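3-oxoacyl-[acyl-carrier-protein] synthase 3 (Micrococcus luteus NCTC 2665, PDB 4EWP) probably catalyses the condensation that starts fatty acid synthesis, extending an acyl-CoA primer such as acetyl-CoA with two carbons from malonyl-ACP. Local coordinates at residues A[6-11]-A[139-144]; A[202-207]-A[232-237]; A[46-51]-A[276-281]; A[257-262]-A[344-349]. All coordinates share one frame; numbering follows the deposited sequence.

Contact 1 of 4, residues A[6-11]-A[139-144]; sequences KQHERP and SGTARH
His8 and Gly140 form the centre of this junction, where the N-terminal arm runs past the end of a helix. The packing is of a ring against a carbonyl: O of Gly140 stands over one face of the His8 imidazole, displaced from the ring centre, and lies 3.1 Å from CD2 and 3.2 Å from CG of His8. The first torsion of His8, with CG anti to the carbonyl carbon (chi1 -83°), swings the ring across this peptide, and CD2 also comes within 3.8 Å of Thr141 CA. Replacing His8 by an alanine would take the ring off the Gly140 carbonyl and is likely to open a gap beside Thr141. Side-chain carbons farther along the arm lie on the backbone: CG of Arg10 rests 3.6 Å from O of Ser139, and CD of Pro11 lies 4.0 Å from N of Gly140. Polar contact is slight, since no classical hydrogen bond joins the segments; a CA-H...O approach runs from Gly140 CA to Glu9 O at 3.4 Å. A beta carbon on Gly140 would collide with that same oxygen. The guanidinium of Arg10 reaches instead to Pro11 O of the second subunit, and Ser139 O accepts from Arg138 of that subunit. Gly140, with positive phi, ends helix 125-138 in a Schellman motif, after which the chain turns into strand 144-152. The arm therefore crosses this helix end at the dimer interface just before it enters strand 13-22, while Pro11 touches Ala179 on strand 170-180.

Contact 2 of 4, residues A[202-207]-A[232-237]; sequences MTHSQL and LWPTLR
His204 and Leu232 meet at one end of a small antiparallel pairing in which Met202 and Leu236 form a non-hydrogen-bonded bridge between strands 200-202 and 236-238. At Leu232 the carbonyl oxygen takes a fairly straight bond from NE2 of His204 (2.8 Å, 162° at the hydrogen). The acceptor lies in the plane of the imidazole at its edge, whereas the donor stands above the carbonyl plane. A phenylalanine in place of His204 would probably leave the Leu232 carbonyl without this donor and free the loop to shift. Trp233 contributes its backbone oxygen, which accepts a hydrogen bond from a water that also bonds to OG1 of Thr203 and OG1 of Thr235, a three-way bridge between the two segments. The indole itself points off, its NE1 bonded to Asp155 O, and N of Trp233 binds Glu214 of the second subunit. Pro234 packs against the other segment: its CB is 3.3 Å from O of His204 and 3.9 Å from CE of Met202. Thr235 then offers its oxygen to N of Thr203 (2.8 Å), a bond lying in the carbonyl plane but bent at the hydrogen (137°); CG2 of Thr203 lies 3.6 Å from Thr235 OG1. Leu236 turns to the same side of the strand pair as Met202, its side chain about 7 Å from that of Cys123, the predicted nucleophile. A bend at chi3 carries CE of Met202 back to Pro234, while the bend at chi2 (-64°) sets its SD 3.4 Å from CD1 of Leu236.

Contact 3 of 4, residues A[46-51]-A[276-281]; sequences QRTGIV and QANMRI
Helix 41-48 ends against the start of helix 279-288, where Thr48 and Gly49 meet Asn278 and Met279, which belong to the predicted ACP-binding region 276-280. The firm link is between backbones: Met279 N, in the first turn of its helix, donates to Thr48 O at 2.9 Å, from above the carbonyl plane. Close by, CB of Met279 packs 3.7 Å from CA of Gly49; that glycine leaves the helix with positive phi, and a beta carbon there would strike Met279. Asn278 works in two directions. With CG anti to N (chi1 -179°), its amide swings beside the helix end, so that ND2 makes a weak bond to Arg47 O at 3.5 Å and lies 3.8 Å from CG2 of Thr48. Its OD1 turns to its own helix and accepts from Ile281 N at 3.3 Å, and a weak, bent bond from Arg280 N. Thr48 OG1 accepts from Ile50 N in an ST turn and also bonds to Ile44 O. Asn278 lies near the predicted catalytic Asn306, whose ND2 bonds weakly to Ala277 O. The last carbonyl of one helix thus takes the first amide of the next, with the asparagine N-cap bonding weakly to the carbonyl before it, beside the predicted active site of a FabH-type condensing enzyme.

Contact 4 of 4, residues A[257-262]-A[344-349]; sequences EALDAA and AQVVRL
Val346 buries more surface here than any other residue of the contact, and meets Leu259 and Ala262 of helix 240-262. Its CG2 methyl makes both approaches, at 3.8 Å from CB of Ala262 and 4.0 Å from CD2 of Leu259. CG1 lies anti to N (chi1 172°), which leaves CG2 beside N as the branch presented to the helix. The Leu259 side chain starts out away from the strand, but its CD2 end returns to it and meets the valine at about a right angle. Ala258, one turn before Ala262, supplies the second patch: its CB faces CB of Ala344 at 3.9 Å, methyl to methyl. Two alanines spaced four residues apart on the helix therefore oppose two residues spaced two apart on the strand, Ala258 over Ala344 and Ala262 over Val346. The small side chains let the segments come close, with 7.7 Å between their axes and a crossing angle of -49°. Ala258 also rests on Val189 of the adjoining strand 189-192, and Val346 touches Leu5 of the second subunit. Between Ala344 and Val346, Gln345 points to the other side of the sheet and packs on helix 125-138, so strand 341-348 is sandwiched between two helices, as in the layered alpha-beta core of the thiolase fold. Across the two segments there is neither a hydrogen bond nor a charge pair; methyl groups make the contact, which implies that close shape fit and exclusion of water, rather than directional bonding, hold this helix on the sheet.

How the contacts relate
Contact 4 is the fully buried one, pure methyl packing of a helix on a sheet, whereas contacts 1 and 3 lie at the surface and contact 2 is partly buried. Contacts 1 and 3 both involve a glycine of positive phi at a helix end, yet contact 1 closes without classical hydrogen bonds and contact 3 relies on helix-end backbone polarity. Contact 2 adds a histidine bond and a bridging water. Strand 236-238 of contact 2 leads directly into helix 240-262 of contact 4, although the centres of contacts 2 and 4 are about 35 Å apart. Contacts 1, 2 and 4 touch the second subunit; contacts 2 and 3 lie near the predicted catalytic residues.

Contact 1 of 4, residues A[6-11]-A[139-144]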
loop_
_atom_site.group_PDB
_atom_site.type_symbol
_atom_site.label_atom_id
_atom_site.label_comp_id
_atom_site.label_asym_id
_atom_site.label_seq_id
_atom_site.Cartn_x
_atom_site.Cartn_y
_atom_site.Cartn_z
ATOM N N LYS A 6 -7.743 -19.740 -18.551
ATOM C CA LYS A 6 -7.223 -18.813 -19.547
ATOM C C LYS A 6 -6.187 -17.893 -18.934
ATOM O O LYS A 6 -6.150 -17.720 -17.717
ATOM C CB LYS A 6 -8.352 -18.005 -20.182
ATOM C CG LYS A 6 -9.045 -18.757 -21.305
ATOM C CD LYS A 6 -10.510 -18.419 -21.418
ATOM C CE LYS A 6 -10.752 -17.196 -22.274
ATOM N NZ LYS A 6 -12.176 -17.181 -22.732
ATOM N N GLN A 7 -5.339 -17.318 -19.783
ATOM C CA GLN A 7 -4.283 -16.408 -19.342
ATOM C C GLN A 7 -4.178 -15.203 -20.288
ATOM O O GLN A 7 -4.500 -15.311 -21.472
ATOM C CB GLN A 7 -2.933 -17.146 -19.278
ATOM C CG GLN A 7 -2.895 -18.402 -18.379
ATOM C CD GLN A 7 -2.772 -18.071 -16.898
ATOM O OE1 GLN A 7 -1.678 -18.120 -16.324
ATOM N NE2 GLN A 7 -3.893 -17.720 -16.272
ATOM N N HIS A 8 -3.752 -14.056 -19.750
ATOM C CA HIS A 8 -3.413 -12.868 -20.540
ATOM C C HIS A 8 -2.203 -13.122 -21.435
ATOM O O HIS A 8 -1.252 -13.797 -21.021
ATOM C CB HIS A 8 -3.007 -11.722 -19.611
ATOM C CG HIS A 8 -4.153 -10.952 -19.041
ATOM N ND1 HIS A 8 -5.336 -10.757 -19.719
ATOM C CD2 HIS A 8 -4.293 -10.318 -17.850
ATOM C CE1 HIS A 8 -6.154 -10.032 -18.977
ATOM N NE2 HIS A 8 -5.544 -9.752 -17.838
ATOM N N GLU A 9 -2.205 -12.546 -22.635
ATOM C CA GLU A 9 -0.977 -12.475 -23.426
ATOM C C GLU A 9 -0.070 -11.365 -22.878
ATOM O O GLU A 9 -0.559 -10.406 -22.281
ATOM C CB GLU A 9 -1.281 -12.233 -24.903
ATOM C CG GLU A 9 -1.474 -13.510 -25.696
ATOM C CD GLU A 9 -2.315 -13.281 -26.930
ATOM O OE1 GLU A 9 -3.152 -12.351 -26.895
ATOM O OE2 GLU A 9 -2.144 -14.016 -27.930
ATOM N N ARG A 10 1.240 -11.497 -23.095
ATOM C CA ARG A 10 2.222 -10.571 -22.531
ATOM C C ARG A 10 3.003 -9.802 -23.602
ATOM O O ARG A 10 3.434 -10.375 -24.606
ATOM C CB ARG A 10 3.175 -11.335 -21.612
ATOM C CG ARG A 10 2.428 -12.136 -20.557
ATOM C CD ARG A 10 3.341 -12.952 -19.648
ATOM N NE ARG A 10 3.924 -14.093 -20.340
ATOM C CZ ARG A 10 4.551 -15.092 -19.729
ATOM N NH1 ARG A 10 5.062 -16.093 -20.434
ATOM N NH2 ARG A 10 4.665 -15.089 -18.410
ATOM N N PRO A 11 3.189 -8.488 -23.393
ATOM C CA PRO A 11 3.989 -7.730 -24.362
ATOM C C PRO A 11 5.458 -8.044 -24.119
ATOM O O PRO A 11 5.778 -8.666 -23.103
ATOM C CB PRO A 11 3.689 -6.282 -23.989
ATOM C CG PRO A 11 3.490 -6.338 -22.490
ATOM C CD PRO A 11 2.825 -7.679 -22.214
ATOM N N SER A 139 3.319 -8.704 -17.464
ATOM C CA SER A 139 2.482 -9.894 -17.287
ATOM C C SER A 139 1.172 -9.767 -18.060
ATOM O O SER A 139 0.331 -10.670 -18.021
ATOM C CB SER A 139 2.184 -10.168 -15.805
ATOM O OG SER A 139 1.480 -9.086 -15.215
ATOM N N GLY A 140 0.994 -8.640 -18.746
ATOM C CA GLY A 140 -0.198 -8.405 -19.541
ATOM C C GLY A 140 -1.427 -8.091 -18.692
ATOM O O GLY A 140 -2.554 -8.139 -19.179
ATOM N N THR A 141 -1.211 -7.765 -17.424
ATOM C CA THR A 141 -2.306 -7.384 -16.538
ATOM C C THR A 141 -2.784 -5.969 -16.851
ATOM O O THR A 141 -3.959 -5.635 -16.675
ATOM C CB THR A 141 -1.864 -7.474 -15.060
ATOM O OG1 THR A 141 -1.415 -8.811 -14.778
ATOM C CG2 THR A 141 -3.013 -7.106 -14.114
ATOM N N ALA A 142 -1.866 -5.137 -17.332
ATOM C CA ALA A 142 -2.164 -3.737 -17.622
ATOM C C ALA A 142 -1.330 -3.227 -18.807
ATOM O O ALA A 142 -0.162 -3.587 -18.966
ATOM C CB ALA A 142 -1.922 -2.866 -16.365
ATOM N N ARG A 143 -1.933 -2.395 -19.643
ATOM C CA ARG A 143 -1.210 -1.791 -20.759
ATOM C C ARG A 143 -0.659 -0.401 -20.398
ATOM O O ARG A 143 0.383 0.010 -20.900
ATOM C CB ARG A 143 -2.107 -1.724 -21.994
ATOM C CG ARG A 143 -2.471 -3.096 -22.570
ATOM C CD ARG A 143 -3.075 -2.974 -23.967
ATOM N NE ARG A 143 -2.354 -1.984 -24.774
ATOM C CZ ARG A 143 -1.191 -2.208 -25.383
ATOM N NH1 ARG A 143 -0.599 -3.395 -25.288
ATOM N NH2 ARG A 143 -0.618 -1.239 -26.088
ATOM N N HIS A 144 -1.359 0.308 -19.518
ATOM C CA HIS A 144 -0.926 1.628 -19.046
ATOM C C HIS A 144 -1.132 1.772 -17.519
ATOM O O HIS A 144 -2.256 1.671 -17.025
ATOM C CB HIS A 144 -1.689 2.745 -19.764
ATOM C CG HIS A 144 -1.534 2.737 -21.254
ATOM N ND1 HIS A 144 -2.430 2.108 -22.094
ATOM C CD2 HIS A 144 -0.599 3.301 -22.059
ATOM C CE1 HIS A 144 -2.052 2.279 -23.348
ATOM N NE2 HIS A 144 -0.946 3.001 -23.353
#

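Contact 2 of 4, residues A[202-207]-A[232-237]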
loop_
_atom_site.group_PDB
_atom_site.type_symbol
_atom_site.label_atom_id
_atom_site.label_comp_id
_atom_site.label_asym_id
_atom_site.label_seq_id
_atom_site.Cartn_x
_atom_site.Cartn_y
_atom_site.Cartn_z
ATOM N N MET A 202 8.231 6.838 13.219
ATOM C CA MET A 202 7.439 7.851 13.911
ATOM C C MET A 202 7.813 7.826 15.387
ATOM O O MET A 202 8.329 6.827 15.866
ATOM C CB MET A 202 5.950 7.574 13.754
ATOM C CG MET A 202 5.483 7.385 12.316
ATOM S SD MET A 202 5.702 8.888 11.334
ATOM C CE MET A 202 4.517 9.987 12.086
ATOM N N THR A 203 7.542 8.912 16.104
ATOM C CA THR A 203 7.861 9.009 17.532
ATOM C C THR A 203 7.134 7.968 18.379
ATOM O O THR A 203 7.658 7.511 19.407
ATOM C CB THR A 203 7.537 10.410 18.103
ATOM O OG1 THR A 203 6.256 10.838 17.632
ATOM C CG2 THR A 203 8.598 11.430 17.668
ATOM N N HIS A 204 5.913 7.627 17.970
ATOM C CA HIS A 204 5.144 6.581 18.646
ATOM C C HIS A 204 3.875 6.197 17.900
ATOM O O HIS A 204 3.402 6.918 17.022
ATOM C CB HIS A 204 4.792 6.986 20.081
ATOM C CG HIS A 204 4.313 8.399 20.204
ATOM N ND1 HIS A 204 5.101 9.407 20.721
ATOM C CD2 HIS A 204 3.137 8.972 19.861
ATOM C CE1 HIS A 204 4.426 10.543 20.693
ATOM N NE2 HIS A 204 3.233 10.306 20.174
ATOM N N SER A 205 3.340 5.045 18.273
ATOM C CA SER A 205 2.147 4.485 17.662
ATOM C C SER A 205 0.914 5.391 17.769
ATOM O O SER A 205 0.723 6.113 18.767
ATOM C CB SER A 205 1.840 3.136 18.300
ATOM O OG SER A 205 0.517 2.742 18.018
ATOM N N GLN A 206 0.075 5.332 16.736
ATOM C CA GLN A 206 -1.176 6.068 16.726
ATOM C C GLN A 206 -2.057 5.646 17.903
ATOM O O GLN A 206 -2.824 6.447 18.431
ATOM C CB GLN A 206 -1.912 5.867 15.399
ATOM C CG GLN A 206 -1.127 6.330 14.176
ATOM C CD GLN A 206 -1.828 5.968 12.878
ATOM O OE1 GLN A 206 -2.897 5.353 12.891
ATOM N NE2 GLN A 206 -1.235 6.354 11.745
ATOM N N LEU A 207 -1.929 4.391 18.327
ATOM C CA LEU A 207 -2.697 3.894 19.468
ATOM C C LEU A 207 -2.426 4.648 20.776
ATOM O O LEU A 207 -3.275 4.676 21.675
ATOM C CB LEU A 207 -2.471 2.392 19.666
ATOM C CG LEU A 207 -2.814 1.505 18.472
ATOM C CD1 LEU A 207 -2.625 0.040 18.837
ATOM C CD2 LEU A 207 -4.245 1.774 18.003
ATOM N N LEU A 232 1.947 14.820 21.076
ATOM C CA LEU A 232 1.308 13.509 21.091
ATOM C C LEU A 232 1.033 13.035 19.662
ATOM O O LEU A 232 1.094 11.840 19.373
ATOM C CB LEU A 232 0.013 13.540 21.907
ATOM C CG LEU A 232 0.108 13.231 23.412
ATOM C CD1 LEU A 232 1.538 13.329 23.930
ATOM C CD2 LEU A 232 -0.814 14.139 24.212
ATOM N N TRP A 233 0.726 13.969 18.768
ATOM C CA TRP A 233 0.608 13.640 17.353
ATOM C C TRP A 233 1.934 13.019 16.908
ATOM O O TRP A 233 2.986 13.623 17.070
ATOM C CB TRP A 233 0.298 14.896 16.542
ATOM C CG TRP A 233 0.281 14.681 15.051
ATOM C CD1 TRP A 233 1.188 15.156 14.138
ATOM C CD2 TRP A 233 -0.687 13.936 14.299
ATOM N NE1 TRP A 233 0.834 14.759 12.867
ATOM C CE2 TRP A 233 -0.310 14.007 12.939
ATOM C CE3 TRP A 233 -1.841 13.226 14.641
ATOM C CZ2 TRP A 233 -1.046 13.392 11.927
ATOM C CZ3 TRP A 233 -2.567 12.613 13.630
ATOM C CH2 TRP A 233 -2.165 12.700 12.291
ATOM N N PRO A 234 1.895 11.790 16.379
ATOM C CA PRO A 234 3.150 11.136 15.995
ATOM C C PRO A 234 3.837 11.899 14.873
ATOM O O PRO A 234 3.176 12.367 13.939
ATOM C CB PRO A 234 2.692 9.767 15.469
ATOM C CG PRO A 234 1.344 9.556 16.046
ATOM C CD PRO A 234 0.725 10.928 16.148
ATOM N N THR A 235 5.156 12.021 14.965
ATOM C CA THR A 235 5.921 12.709 13.941
ATOM C C THR A 235 7.148 11.904 13.557
ATOM O O THR A 235 7.583 11.032 14.295
ATOM C CB THR A 235 6.358 14.102 14.399
ATOM O OG1 THR A 235 7.097 13.990 15.628
ATOM C CG2 THR A 235 5.150 14.982 14.612
ATOM N N LEU A 236 7.698 12.220 12.392
ATOM C CA LEU A 236 8.827 11.506 11.823
ATOM C C LEU A 236 10.129 11.814 12.573
ATOM O O LEU A 236 10.342 12.923 13.068
ATOM C CB LEU A 236 8.948 11.887 10.348
ATOM C CG LEU A 236 9.194 10.842 9.265
ATOM C CD1 LEU A 236 8.441 9.571 9.528
ATOM C CD2 LEU A 236 8.796 11.422 7.910
ATOM N N ARG A 237 10.999 10.817 12.660
ATOM C CA ARG A 237 12.276 10.972 13.340
ATOM C C ARG A 237 13.268 10.042 12.653
ATOM O O ARG A 237 12.861 9.092 11.971
ATOM C CB ARG A 237 12.109 10.659 14.841
ATOM C CG ARG A 237 13.107 9.684 15.441
ATOM C CD ARG A 237 12.737 8.226 15.199
ATOM N NE ARG A 237 13.893 7.441 14.766
ATOM C CZ ARG A 237 14.936 7.148 15.538
ATOM N NH1 ARG A 237 14.978 7.570 16.796
ATOM N NH2 ARG A 237 15.937 6.430 15.052
HETATM O O HOH W 1 5.383 13.300 17.867
#

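Contact 3 of 4, residues A[46-51]-A[276-281]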
loop_
_atom_site.group_PDB
_atom_site.type_symbol
_atom_site.label_atom_id
_atom_site.label_comp_id
_atom_site.label_asym_id
_atom_site.label_seq_id
_atom_site.Cartn_x
_atom_site.Cartn_y
_atom_site.Cartn_z
ATOM N N GLN A 46 24.879 23.753 4.749
ATOM C CA GLN A 46 26.120 22.990 4.768
ATOM C C GLN A 46 25.906 21.491 5.041
ATOM O O GLN A 46 26.505 20.641 4.379
ATOM C CB GLN A 46 27.084 23.609 5.795
ATOM C CG GLN A 46 28.326 22.791 6.110
ATOM C CD GLN A 46 29.225 23.465 7.143
ATOM O OE1 GLN A 46 29.604 22.853 8.146
ATOM N NE2 GLN A 46 29.572 24.729 6.898
ATOM N N ARG A 47 25.052 21.165 6.003
ATOM C CA ARG A 47 24.787 19.762 6.337
ATOM C C ARG A 47 23.942 19.011 5.293
ATOM O O ARG A 47 24.075 17.791 5.137
ATOM C CB ARG A 47 24.108 19.665 7.705
ATOM C CG ARG A 47 24.942 20.224 8.848
ATOM C CD ARG A 47 26.030 19.247 9.276
ATOM N NE ARG A 47 25.704 18.586 10.541
ATOM C CZ ARG A 47 25.063 17.423 10.650
ATOM N NH1 ARG A 47 24.669 16.767 9.565
ATOM N NH2 ARG A 47 24.816 16.913 11.851
ATOM N N THR A 48 23.076 19.730 4.586
ATOM C CA THR A 48 22.065 19.075 3.747
ATOM C C THR A 48 22.002 19.614 2.320
ATOM O O THR A 48 21.426 18.975 1.440
ATOM C CB THR A 48 20.670 19.202 4.370
ATOM O OG1 THR A 48 20.195 20.543 4.197
ATOM C CG2 THR A 48 20.727 18.875 5.854
ATOM N N GLY A 49 22.593 20.788 2.100
ATOM C CA GLY A 49 22.582 21.420 0.795
ATOM C C GLY A 49 21.209 21.953 0.434
ATOM O O GLY A 49 20.931 22.236 -0.730
ATOM N N ILE A 50 20.348 22.095 1.437
ATOM C CA ILE A 50 18.994 22.600 1.220
ATOM C C ILE A 50 18.924 24.107 1.442
ATOM O O ILE A 50 19.442 24.623 2.440
ATOM C CB ILE A 50 17.982 21.900 2.149
ATOM C CG1 ILE A 50 18.008 20.389 1.898
ATOM C CG2 ILE A 50 16.584 22.497 1.980
ATOM C CD1 ILE A 50 16.977 19.592 2.699
ATOM N N VAL A 51 18.294 24.810 0.502
ATOM C CA VAL A 51 18.110 26.258 0.614
ATOM C C VAL A 51 16.647 26.550 0.903
ATOM O O VAL A 51 16.314 27.277 1.838
ATOM C CB VAL A 51 18.507 26.985 -0.682
ATOM C CG1 VAL A 51 18.150 28.466 -0.604
ATOM C CG2 VAL A 51 19.974 26.797 -0.955
ATOM N N GLN A 276 16.200 12.122 -3.352
ATOM C CA GLN A 276 16.795 13.363 -2.856
ATOM C C GLN A 276 16.797 13.435 -1.325
ATOM O O GLN A 276 16.068 14.229 -0.721
ATOM C CB GLN A 276 16.046 14.571 -3.425
ATOM C CG GLN A 276 16.103 14.682 -4.953
ATOM C CD GLN A 276 17.524 14.898 -5.483
ATOM O OE1 GLN A 276 18.088 15.986 -5.352
ATOM N NE2 GLN A 276 18.099 13.859 -6.093
ATOM N N ALA A 277 17.629 12.607 -0.700
ATOM C CA ALA A 277 17.616 12.473 0.748
ATOM C C ALA A 277 18.398 13.608 1.417
ATOM O O ALA A 277 18.003 14.134 2.467
ATOM C CB ALA A 277 18.187 11.113 1.146
ATOM N N ASN A 278 19.499 13.996 0.782
ATOM C CA ASN A 278 20.468 14.867 1.410
ATOM C C ASN A 278 21.604 15.134 0.423
ATOM O O ASN A 278 22.125 14.207 -0.197
ATOM C CB ASN A 278 20.980 14.165 2.658
ATOM C CG ASN A 278 21.979 14.971 3.405
ATOM O OD1 ASN A 278 23.082 15.197 2.924
ATOM N ND2 ASN A 278 21.619 15.392 4.610
ATOM N N MET A 279 21.978 16.395 0.236
ATOM C CA MET A 279 22.989 16.698 -0.778
ATOM C C MET A 279 24.276 15.930 -0.504
ATOM O O MET A 279 24.939 15.439 -1.425
ATOM C CB MET A 279 23.288 18.190 -0.846
ATOM C CG MET A 279 24.141 18.564 -2.044
ATOM S SD MET A 279 23.194 18.440 -3.563
ATOM C CE MET A 279 22.353 20.022 -3.515
ATOM N N ARG A 280 24.628 15.838 0.769
ATOM C CA ARG A 280 25.808 15.089 1.191
ATOM C C ARG A 280 25.701 13.616 0.771
ATOM O O ARG A 280 26.662 13.023 0.263
ATOM C CB ARG A 280 25.998 15.242 2.701
ATOM C CG ARG A 280 27.071 14.353 3.293
ATOM C CD ARG A 280 28.439 14.621 2.663
ATOM N NE ARG A 280 29.509 13.841 3.293
ATOM C CZ ARG A 280 30.257 12.947 2.649
ATOM N NH1 ARG A 280 30.060 12.734 1.356
ATOM N NH2 ARG A 280 31.207 12.273 3.287
ATOM N N ILE A 281 24.525 13.024 0.970
ATOM C CA ILE A 281 24.320 11.656 0.498
ATOM C C ILE A 281 24.447 11.562 -1.034
ATOM O O ILE A 281 25.127 10.675 -1.561
ATOM C CB ILE A 281 22.973 11.081 0.948
ATOM C CG1 ILE A 281 23.024 10.751 2.444
ATOM C CG2 ILE A 281 22.641 9.838 0.134
ATOM C CD1 ILE A 281 21.698 10.310 3.034
#

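Contact 4 of 4, residues A[257-262]-A[344-349]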
loop_
_atom_site.group_PDB
_atom_site.type_symbol
_atom_site.label_atom_id
_atom_site.label_comp_id
_atom_site.label_asym_id
_atom_site.label_seq_id
_atom_site.Cartn_x
_atom_site.Cartn_y
_atom_site.Cartn_z
ATOM N N GLU A 257 24.495 -3.240 -8.436
ATOM C CA GLU A 257 23.736 -4.424 -8.768
ATOM C C GLU A 257 22.678 -4.114 -9.850
ATOM O O GLU A 257 22.513 -4.876 -10.801
ATOM C CB GLU A 257 23.102 -5.000 -7.510
ATOM C CG GLU A 257 22.734 -6.465 -7.615
ATOM C CD GLU A 257 22.237 -7.025 -6.292
ATOM O OE1 GLU A 257 22.779 -6.610 -5.234
ATOM O OE2 GLU A 257 21.307 -7.867 -6.320
ATOM N N ALA A 258 21.976 -2.990 -9.704
ATOM C CA ALA A 258 20.976 -2.579 -10.685
ATOM C C ALA A 258 21.630 -2.362 -12.058
ATOM O O ALA A 258 21.165 -2.874 -13.074
ATOM C CB ALA A 258 20.228 -1.315 -10.209
ATOM N N LEU A 259 22.729 -1.628 -12.092
ATOM C CA LEU A 259 23.480 -1.479 -13.336
ATOM C C LEU A 259 23.855 -2.845 -13.923
ATOM O O LEU A 259 23.675 -3.084 -15.121
ATOM C CB LEU A 259 24.751 -0.652 -13.110
ATOM C CG LEU A 259 24.602 0.819 -12.705
ATOM C CD1 LEU A 259 25.963 1.395 -12.381
ATOM C CD2 LEU A 259 23.924 1.651 -13.793
ATOM N N ASP A 260 24.379 -3.740 -13.089
ATOM C CA ASP A 260 24.826 -5.040 -13.585
ATOM C C ASP A 260 23.668 -5.847 -14.163
ATOM O O ASP A 260 23.787 -6.399 -15.253
ATOM C CB ASP A 260 25.560 -5.839 -12.506
ATOM C CG ASP A 260 26.039 -7.195 -13.011
ATOM O OD1 ASP A 260 27.122 -7.250 -13.637
ATOM O OD2 ASP A 260 25.336 -8.209 -12.783
ATOM N N ALA A 261 22.543 -5.886 -13.453
ATOM C CA ALA A 261 21.369 -6.619 -13.931
ATOM C C ALA A 261 20.798 -5.987 -15.199
ATOM O O ALA A 261 20.180 -6.668 -16.017
ATOM C CB ALA A 261 20.297 -6.702 -12.841
ATOM N N ALA A 262 21.012 -4.684 -15.358
ATOM C CA ALA A 262 20.534 -3.969 -16.538
ATOM C C ALA A 262 21.412 -4.270 -17.752
ATOM O O ALA A 262 20.973 -4.151 -18.902
ATOM C CB ALA A 262 20.472 -2.460 -16.267
ATOM N N ALA A 344 15.557 0.041 -7.024
ATOM C CA ALA A 344 16.320 0.658 -8.102
ATOM C C ALA A 344 16.038 0.042 -9.469
ATOM O O ALA A 344 15.786 -1.163 -9.577
ATOM C CB ALA A 344 17.828 0.582 -7.801
ATOM N N GLN A 345 16.129 0.875 -10.506
ATOM C CA GLN A 345 16.015 0.443 -11.900
ATOM C C GLN A 345 16.854 1.334 -12.795
ATOM O O GLN A 345 17.103 2.498 -12.480
ATOM C CB GLN A 345 14.569 0.554 -12.405
ATOM C CG GLN A 345 13.568 -0.271 -11.677
ATOM C CD GLN A 345 12.840 0.507 -10.598
ATOM O OE1 GLN A 345 13.014 1.719 -10.445
ATOM N NE2 GLN A 345 12.007 -0.194 -9.846
ATOM N N VAL A 346 17.257 0.803 -13.936
ATOM C CA VAL A 346 17.713 1.664 -15.015
ATOM C C VAL A 346 16.529 1.876 -15.960
ATOM O O VAL A 346 15.817 0.923 -16.326
ATOM C CB VAL A 346 18.923 1.080 -15.744
ATOM C CG1 VAL A 346 19.251 1.908 -16.975
ATOM C CG2 VAL A 346 20.133 1.012 -14.782
ATOM N N VAL A 347 16.277 3.127 -16.310
ATOM C CA VAL A 347 15.134 3.430 -17.153
ATOM C C VAL A 347 15.536 4.296 -18.335
ATOM O O VAL A 347 16.419 5.132 -18.224
ATOM C CB VAL A 347 13.992 4.123 -16.377
ATOM C CG1 VAL A 347 13.492 3.231 -15.229
ATOM C CG2 VAL A 347 14.426 5.496 -15.873
ATOM N N ARG A 348 14.890 4.061 -19.473
ATOM C CA ARG A 348 15.007 4.931 -20.633
ATOM C C ARG A 348 14.104 6.145 -20.416
ATOM O O ARG A 348 12.886 6.006 -20.313
ATOM C CB ARG A 348 14.572 4.165 -21.873
ATOM C CG ARG A 348 14.848 4.877 -23.178
ATOM C CD ARG A 348 15.345 3.898 -24.220
ATOM N NE ARG A 348 16.787 4.036 -24.397
ATOM C CZ ARG A 348 17.646 3.021 -24.418
ATOM N NH1 ARG A 348 17.209 1.773 -24.274
ATOM N NH2 ARG A 348 18.943 3.258 -24.581
ATOM N N LEU A 349 14.686 7.339 -20.339
ATOM C CA LEU A 349 13.895 8.519 -20.005
ATOM C C LEU A 349 12.908 8.851 -21.113
ATOM O O LEU A 349 13.228 8.718 -22.296
ATOM C CB LEU A 349 14.797 9.711 -19.723
ATOM C CG LEU A 349 15.746 9.568 -18.532
ATOM C CD1 LEU A 349 16.879 10.607 -18.617
ATOM C CD2 LEU A 349 14.981 9.687 -17.238
#